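Long-range contacts in phosphoserine aminotransferase SerC (Cytophaga hutchinsonii ATCC 33406, PDB 3FFR), which probably catalyses, with pyridoxal phosphate as cofactor, the transamination that forms phosphoserine in serine biosynthesis: residues T271-A276 / H345-V350; N139-G144 / M300-A305. All coordinates share one frame; numbering follows the deposited sequence. Where two conformers were deposited one is given.

Overall arrangement
Both contacts involve the C-terminal part of a class-V aminotransferase, with centres about 15 Å apart. Contact 1 packs helix 264-284 against the start of helix 347-360; contact 2 ties strand 302-307, from the five-stranded sheet, to the turn that follows strand 133-137 of the seven-stranded sheet. Their segments alternate along the chain: 139-144, 271-276, 300-305, 345-350. The two contacts also touch, through helix 264-284 lying on the smaller sheet: Ala275 CB is 3.8 Å from SE of Met300, a selenomethionine, and Ala275 CA is 3.9 Å from Ile303 CD1. Packing therefore runs from the outer helix pair, through the smaller sheet, to the turn that reaches the cofactor.

Contact 1. Residues T271-A276 / H345-V350; sequences TEEKAA and HSLEQV
Lys274 lies across Val350 at about a right angle and reaches along the start of helix 347-360 to the carbonyl of His345. Its CB and CG rest against the valine methyl CG2, and CG also comes to 4.0 Å from Leu347 CA. The next carbon, CD, presses closest on that methyl, 3.6 Å from Val350 CG2, and already lies beside His345 O. There the chain bends (chi3 -81°), which keeps CE 3.3 Å from His345 O and lets NZ hydrogen bond to His345 O at 2.7 Å. The ammonium stands 19° off the carbonyl plane, with a C=O...N angle of 148°; Asn341 OD1 gives it a weak second acceptor. The same peptide is held at its other end, for Ser346 N donates to Gln349 OE1 (2.8 Å) while Gln349 N donates to Ser346 OG (3.1 Å), a capping box that opens the helix. Nearer the surface, the extended Glu273 crosses Leu347, its OE2 3.5 Å from Leu347 CD2. The imidazole of His345 turns to the other side, stacking on Phe8 and donating to Tyr7 O. A methionine in place of Lys274 would probably leave His345 O without its ammonium donor. One lysine thus does two jobs, its methylenes serving as greasy packing between the helices and its ammonium gripping the carbonyl just ahead of the helix, which is likely to steady that turn.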
ATOM      1  N   THR A 271      -3.005  17.597  23.080  1.00 26.60           N
ATOM      2  CA  THR A 271      -1.611  17.272  22.761  1.00 26.23           C
ATOM      3  C   THR A 271      -0.661  18.093  23.672  1.00 27.99           C
ATOM      4  O   THR A 271       0.267  17.582  24.295  1.00 29.18           O
ATOM      5  CB  THR A 271      -1.326  17.542  21.249  1.00 27.10           C
ATOM      6  OG1 THR A 271      -2.119  16.634  20.439  1.00 25.53           O
ATOM      7  CG2 THR A 271       0.180  17.437  20.930  1.00 27.39           C
ATOM      8  N   GLU A 272      -0.949  19.367  23.770  1.00 28.22           N
ATOM      9  CA  GLU A 272      -0.126  20.300  24.574  1.00 28.37           C
ATOM     10  C   GLU A 272      -0.178  19.974  26.064  1.00 29.88           C
ATOM     11  O   GLU A 272       0.828  20.035  26.776  1.00 29.54           O
ATOM     12  CB  GLU A 272      -0.546  21.736  24.308  1.00 27.72           C
ATOM     13  CG  GLU A 272      -0.066  22.205  22.962  1.00 28.99           C
ATOM     14  CD  GLU A 272      -0.810  23.356  22.369  1.00 38.64           C
ATOM     15  OE1 GLU A 272      -1.785  23.867  22.989  1.00 37.82           O
ATOM     16  OE2 GLU A 272      -0.401  23.758  21.258  1.00 36.70           O
ATOM     17  N   GLU A 273      -1.343  19.578  26.538  1.00 29.42           N
ATOM     18  CA  GLU A 273      -1.486  19.249  27.960  1.00 30.38           C
ATOM     19  C   GLU A 273      -0.656  18.007  28.345  1.00 31.07           C
ATOM     20  O   GLU A 273      -0.033  17.950  29.413  1.00 30.34           O
ATOM     21  CB  GLU A 273      -2.956  19.021  28.276  1.00 29.47           C
ATOM     22  CG  GLU A 273      -3.235  18.781  29.699  1.00 36.37           C
ATOM     23  CD  GLU A 273      -4.714  18.627  29.961  1.00 49.84           C
ATOM     24  OE1 GLU A 273      -5.469  18.359  28.975  1.00 58.64           O
ATOM     25  OE2 GLU A 273      -5.086  18.732  31.156  1.00 51.29           O
ATOM     26  N   LYS A 274      -0.671  17.010  27.465  1.00 27.33           N
ATOM     27  CA  LYS A 274       0.134  15.795  27.665  1.00 27.65           C
ATOM     28  C   LYS A 274       1.623  16.081  27.571  1.00 28.22           C
ATOM     29  O   LYS A 274       2.424  15.579  28.367  1.00 28.23           O
ATOM     30  CB  LYS A 274      -0.225  14.700  26.658  1.00 28.00           C
ATOM     31  CG  LYS A 274      -1.555  14.042  26.944  1.00 30.08           C
ATOM     32  CD  LYS A 274      -1.917  13.032  25.891  1.00 28.69           C
ATOM     33  CE  LYS A 274      -2.513  13.688  24.660  1.00 26.48           C
ATOM     34  NZ  LYS A 274      -2.390  12.815  23.430  1.00 27.53           N
ATOM     35  N   ALA A 275       1.993  16.917  26.614  1.00 26.42           N
ATOM     36  CA  ALA A 275       3.419  17.263  26.420  1.00 27.38           C
ATOM     37  C   ALA A 275       3.941  17.977  27.675  1.00 30.73           C
ATOM     38  O   ALA A 275       5.061  17.744  28.142  1.00 29.93           O
ATOM     39  CB  ALA A 275       3.613  18.152  25.152  1.00 26.21           C
ATOM     40  N   ALA A 276       3.082  18.815  28.241  1.00 28.65           N
ATOM     41  CA  ALA A 276       3.463  19.601  29.419  1.00 29.65           C
ATOM     42  C   ALA A 276       3.728  18.678  30.616  1.00 30.58           C
ATOM     43  O   ALA A 276       4.655  18.896  31.414  1.00 31.51           O
ATOM     44  CB  ALA A 276       2.400  20.662  29.728  1.00 30.32           C
ATOM     45  N   HIS A 345      -3.265   8.526  22.492  1.00 28.23           N
ATOM     46  CA  HIS A 345      -2.800   8.472  23.895  1.00 29.57           C
ATOM     47  C   HIS A 345      -3.611   9.453  24.720  1.00 30.32           C
ATOM     48  O   HIS A 345      -3.674  10.634  24.408  1.00 29.68           O
ATOM     49  CB  HIS A 345      -1.308   8.825  23.981  1.00 30.04           C
ATOM     50  CG  HIS A 345      -0.440   7.937  23.143  1.00 28.33           C
ATOM     51  ND1 HIS A 345       0.167   8.365  21.982  1.00 26.44           N
ATOM     52  CD2 HIS A 345      -0.095   6.634  23.292  1.00 31.39           C
ATOM     53  CE1 HIS A 345       0.828   7.353  21.439  1.00 31.63           C
ATOM     54  NE2 HIS A 345       0.685   6.293  22.213  1.00 29.56           N
ATOM     55  N   SER A 346      -4.282   8.951  25.746  1.00 31.00           N
ATOM     56  CA  SER A 346      -5.090   9.827  26.589  1.00 30.93           C
ATOM     57  C   SER A 346      -4.265  10.468  27.677  1.00 30.82           C
ATOM     58  O   SER A 346      -3.169  10.025  28.031  1.00 30.14           O
ATOM     59  CB  SER A 346      -6.216   9.064  27.271  1.00 31.71           C
ATOM     60  OG  SER A 346      -5.666   8.108  28.171  1.00 30.85           O
ATOM     61  N   LEU A 347      -4.860  11.506  28.221  1.00 29.20           N
ATOM     62  CA  LEU A 347      -4.274  12.242  29.338  1.00 32.28           C
ATOM     63  C   LEU A 347      -4.021  11.282  30.493  1.00 33.76           C
ATOM     64  O   LEU A 347      -2.960  11.312  31.134  1.00 32.31           O
ATOM     65  CB  LEU A 347      -5.206  13.363  29.775  1.00 33.72           C
ATOM     66  CG  LEU A 347      -4.692  14.266  30.910  1.00 38.96           C
ATOM     67  CD1 LEU A 347      -3.407  14.958  30.489  1.00 34.99           C
ATOM     68  CD2 LEU A 347      -5.761  15.294  31.293  1.00 39.89           C
ATOM     69  N   GLU A 348      -4.967  10.375  30.717  1.00 33.55           N
ATOM     70  CA  GLU A 348      -4.811   9.472  31.859  0.50 33.79           C
ATOM     71  C   GLU A 348      -3.684   8.500  31.617  1.00 32.60           C
ATOM     72  O   GLU A 348      -2.953   8.189  32.549  1.00 31.06           O
ATOM     73  CB  GLU A 348      -6.096   8.749  32.267  0.50 34.35           C
ATOM     74  CG  GLU A 348      -5.889   7.845  33.502  0.50 41.14           C
ATOM     75  CD  GLU A 348      -5.105   8.511  34.653  0.50 44.25           C
ATOM     76  OE1 GLU A 348      -5.477   9.624  35.114  0.50 47.98           O
ATOM     77  OE2 GLU A 348      -4.109   7.900  35.121  0.50 40.38           O
ATOM     78  N   GLN A 349      -3.530   8.063  30.373  1.00 31.70           N
ATOM     79  CA  GLN A 349      -2.440   7.146  30.016  1.00 29.09           C
ATOM     80  C   GLN A 349      -1.072   7.831  30.222  1.00 29.67           C
ATOM     81  O   GLN A 349      -0.144   7.248  30.781  1.00 29.84           O
ATOM     82  CB  GLN A 349      -2.576   6.655  28.574  1.00 28.94           C
ATOM     83  CG  GLN A 349      -3.705   5.625  28.403  1.00 28.72           C
ATOM     84  CD  GLN A 349      -4.015   5.301  26.950  1.00 33.96           C
ATOM     85  OE1 GLN A 349      -3.889   6.158  26.085  1.00 33.16           O
ATOM     86  NE2 GLN A 349      -4.479   4.066  26.689  1.00 30.06           N
ATOM     87  N   VAL A 350      -0.971   9.086  29.795  1.00 29.47           N
ATOM     88  CA  VAL A 350       0.284   9.837  29.916  1.00 28.58           C
ATOM     89  C   VAL A 350       0.586  10.096  31.397  1.00 31.75           C
ATOM     90  O   VAL A 350       1.732   9.996  31.850  1.00 31.27           O
ATOM     91  CB  VAL A 350       0.284  11.138  29.079  1.00 28.16           C
ATOM     92  CG1 VAL A 350       1.493  11.993  29.392  1.00 29.94           C
ATOM     93  CG2 VAL A 350       0.284  10.777  27.574  1.00 25.49           C
TER

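Contact 2. Residues N139-G144 / M300-A305; sequences NETSSG and MTTIVA
Asn139, Thr141 and Gly144 meet Thr302 and Val304 in a buried contact between a turn and a strand, joining the two sheets of a fold type I aminotransferase: 139-144 follows strand 133-137 of the seven-stranded sheet, and Thr302 begins strand 302-307 of the smaller one. The single direct hydrogen bond across runs from Asn139 ND2 to Thr302 OG1, 3.0 Å long with an angle of 151° at the hydrogen. The hydroxyl lies 17° out of the amide plane. Thr302 OG1 sits between its own backbone N and carbonyl carbon (chi1 64°), facing the amide that comes from the opposite direction. The other end of that amide, Asn139 OD1, accepts from Ser299 and Ser146. Beside them the methyls CG2 of Thr141 and Thr302 touch at 4.1 Å, while Thr141 OG1 bonds to O3 of the cofactor on modified Lys191 and to Ser170. The turn is tight, Glu140 O accepting from both Ser143 N and Gly144 N. A water joins Gly144 O (2.8 Å) to Val304 N (3.0 Å). Next to it Gly144, at a positive phi, takes the Val304 methyl directly against its backbone, Gly144 CA lying only 3.4 Å from Val304 CG2.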
ATOM      1  N   ASN A 139       8.331  17.617  11.393  1.00 25.81           N
ATOM      2  CA  ASN A 139       8.679  16.800  12.567  1.00 24.83           C
ATOM      3  C   ASN A 139       9.671  15.694  12.225  1.00 28.02           C
ATOM      4  O   ASN A 139       9.309  14.704  11.562  1.00 26.74           O
ATOM      5  CB  ASN A 139       7.415  16.239  13.227  1.00 27.55           C
ATOM      6  CG  ASN A 139       7.630  15.895  14.704  1.00 29.55           C
ATOM      7  OD1 ASN A 139       7.909  16.797  15.536  1.00 28.43           O
ATOM      8  ND2 ASN A 139       7.528  14.623  15.043  1.00 26.48           N
ATOM      9  N   GLU A 140      10.938  15.906  12.573  1.00 27.38           N
ATOM     10  CA  GLU A 140      12.001  14.917  12.250  1.00 26.04           C
ATOM     11  C   GLU A 140      11.963  13.911  13.379  1.00 27.59           C
ATOM     12  O   GLU A 140      12.524  14.101  14.464  1.00 26.91           O
ATOM     13  CB  GLU A 140      13.384  15.589  12.100  1.00 27.00           C
ATOM     14  CG  GLU A 140      14.538  14.622  11.897  1.00 27.88           C
ATOM     15  CD  GLU A 140      14.359  13.671  10.730  1.00 28.13           C
ATOM     16  OE1 GLU A 140      14.339  14.131   9.564  1.00 28.32           O
ATOM     17  OE2 GLU A 140      14.304  12.470  11.024  1.00 28.23           O
ATOM     18  N   THR A 141      11.260  12.834  13.076  1.00 25.79           N
ATOM     19  CA  THR A 141      10.908  11.806  14.047  1.00 25.66           C
ATOM     20  C   THR A 141      12.128  11.127  14.683  1.00 27.85           C
ATOM     21  O   THR A 141      12.076  10.641  15.812  1.00 27.91           O
ATOM     22  CB  THR A 141      10.046  10.718  13.364  1.00 27.73           C
ATOM     23  OG1 THR A 141       9.131  11.331  12.449  1.00 27.53           O
ATOM     24  CG2 THR A 141       9.258   9.879  14.398  1.00 27.31           C
ATOM     25  N   SER A 142      13.226  11.108  13.947  1.00 27.98           N
ATOM     26  CA  SER A 142      14.438  10.459  14.458  1.00 26.87           C
ATOM     27  C   SER A 142      15.066  11.222  15.627  1.00 26.46           C
ATOM     28  O   SER A 142      15.578  10.607  16.573  1.00 27.74           O
ATOM     29  CB  SER A 142      15.494  10.251  13.360  1.00 26.97           C
ATOM     30  OG  SER A 142      15.933  11.474  12.790  1.00 26.92           O
ATOM     31  N   SER A 143      14.963  12.548  15.586  1.00 26.20           N
ATOM     32  CA  SER A 143      15.656  13.400  16.555  1.00 27.35           C
ATOM     33  C   SER A 143      14.760  14.163  17.507  1.00 28.24           C
ATOM     34  O   SER A 143      15.226  14.706  18.500  1.00 28.55           O
ATOM     35  CB  SER A 143      16.517  14.399  15.803  1.00 27.45           C
ATOM     36  OG  SER A 143      15.701  15.319  15.108  1.00 25.56           O
ATOM     37  N   GLY A 144      13.481  14.229  17.170  1.00 28.04           N
ATOM     38  CA  GLY A 144      12.507  14.968  17.969  1.00 26.83           C
ATOM     39  C   GLY A 144      12.513  16.484  17.767  1.00 28.09           C
ATOM     40  O   GLY A 144      12.043  17.248  18.624  1.00 27.88           O
HETATM   41  N   MSE A 300       6.241  18.472  19.862  1.00 27.53           N
HETATM   42  CA  MSE A 300       5.106  18.247  20.777  1.00 29.13           C
HETATM   43  C   MSE A 300       4.507  16.823  20.656  1.00 29.23           C
HETATM   44  O   MSE A 300       3.785  16.357  21.552  1.00 27.99           O
HETATM   45  CB  MSE A 300       3.997  19.280  20.504  1.00 29.68           C
HETATM   46  CG  MSE A 300       4.349  20.700  20.731  1.00 33.29           C
HETATM   47 SE   MSE A 300       4.255  21.013  22.703  0.75 37.04          SE
HETATM   48  CE  MSE A 300       4.462  22.954  22.648  1.00 39.69           C
ATOM     49  N   THR A 301       4.809  16.121  19.548  1.00 28.00           N
ATOM     50  CA  THR A 301       4.222  14.801  19.227  1.00 27.43           C
ATOM     51  C   THR A 301       5.126  13.593  19.392  1.00 25.65           C
ATOM     52  O   THR A 301       4.668  12.467  19.648  1.00 27.51           O
ATOM     53  CB  THR A 301       3.601  14.795  17.802  1.00 27.54           C
ATOM     54  OG1 THR A 301       4.588  15.185  16.827  1.00 25.76           O
ATOM     55  CG2 THR A 301       2.421  15.760  17.741  1.00 26.42           C
ATOM     56  N   THR A 302       6.419  13.828  19.226  1.00 27.63           N
ATOM     57  CA  THR A 302       7.414  12.778  19.444  1.00 25.46           C
ATOM     58  C   THR A 302       8.528  13.391  20.293  1.00 27.67           C
ATOM     59  O   THR A 302       9.448  14.030  19.780  1.00 28.24           O
ATOM     60  CB  THR A 302       7.971  12.221  18.137  1.00 29.67           C
ATOM     61  OG1 THR A 302       8.683  13.246  17.442  1.00 26.79           O
ATOM     62  CG2 THR A 302       6.843  11.664  17.219  1.00 26.80           C
ATOM     63  N   ILE A 303       8.404  13.185  21.604  1.00 26.64           N
ATOM     64  CA  ILE A 303       9.312  13.801  22.595  1.00 28.80           C
ATOM     65  C   ILE A 303      10.539  12.941  22.825  1.00 26.51           C
ATOM     66  O   ILE A 303      10.454  11.808  23.290  1.00 29.65           O
ATOM     67  CB  ILE A 303       8.549  14.095  23.915  1.00 29.22           C
ATOM     68  CG1 ILE A 303       7.339  15.006  23.620  1.00 32.83           C
ATOM     69  CG2 ILE A 303       9.457  14.710  24.990  1.00 29.13           C
ATOM     70  CD1 ILE A 303       6.354  15.199  24.806  1.00 34.53           C
ATOM     71  N   VAL A 304      11.690  13.514  22.500  1.00 26.10           N
ATOM     72  CA  VAL A 304      12.962  12.825  22.609  1.00 25.90           C
ATOM     73  C   VAL A 304      13.765  13.315  23.811  1.00 26.16           C
ATOM     74  O   VAL A 304      13.992  14.523  24.021  1.00 26.18           O
ATOM     75  CB  VAL A 304      13.743  12.952  21.291  1.00 28.54           C
ATOM     76  CG1 VAL A 304      15.115  12.210  21.382  1.00 27.10           C
ATOM     77  CG2 VAL A 304      12.858  12.381  20.144  1.00 28.78           C
ATOM     78  N   ALA A 305      14.103  12.337  24.652  1.00 26.40           N
ATOM     79  CA  ALA A 305      14.854  12.617  25.854  1.00 26.72           C
ATOM     80  C   ALA A 305      16.144  11.826  25.882  1.00 28.20           C
ATOM     81  O   ALA A 305      16.168  10.627  25.583  1.00 29.11           O
ATOM     82  CB  ALA A 305      13.999  12.249  27.101  1.00 24.69           C
TER
HETATM   83  O   HOH W   1      11.939  16.294  21.282  1.00 30.89           O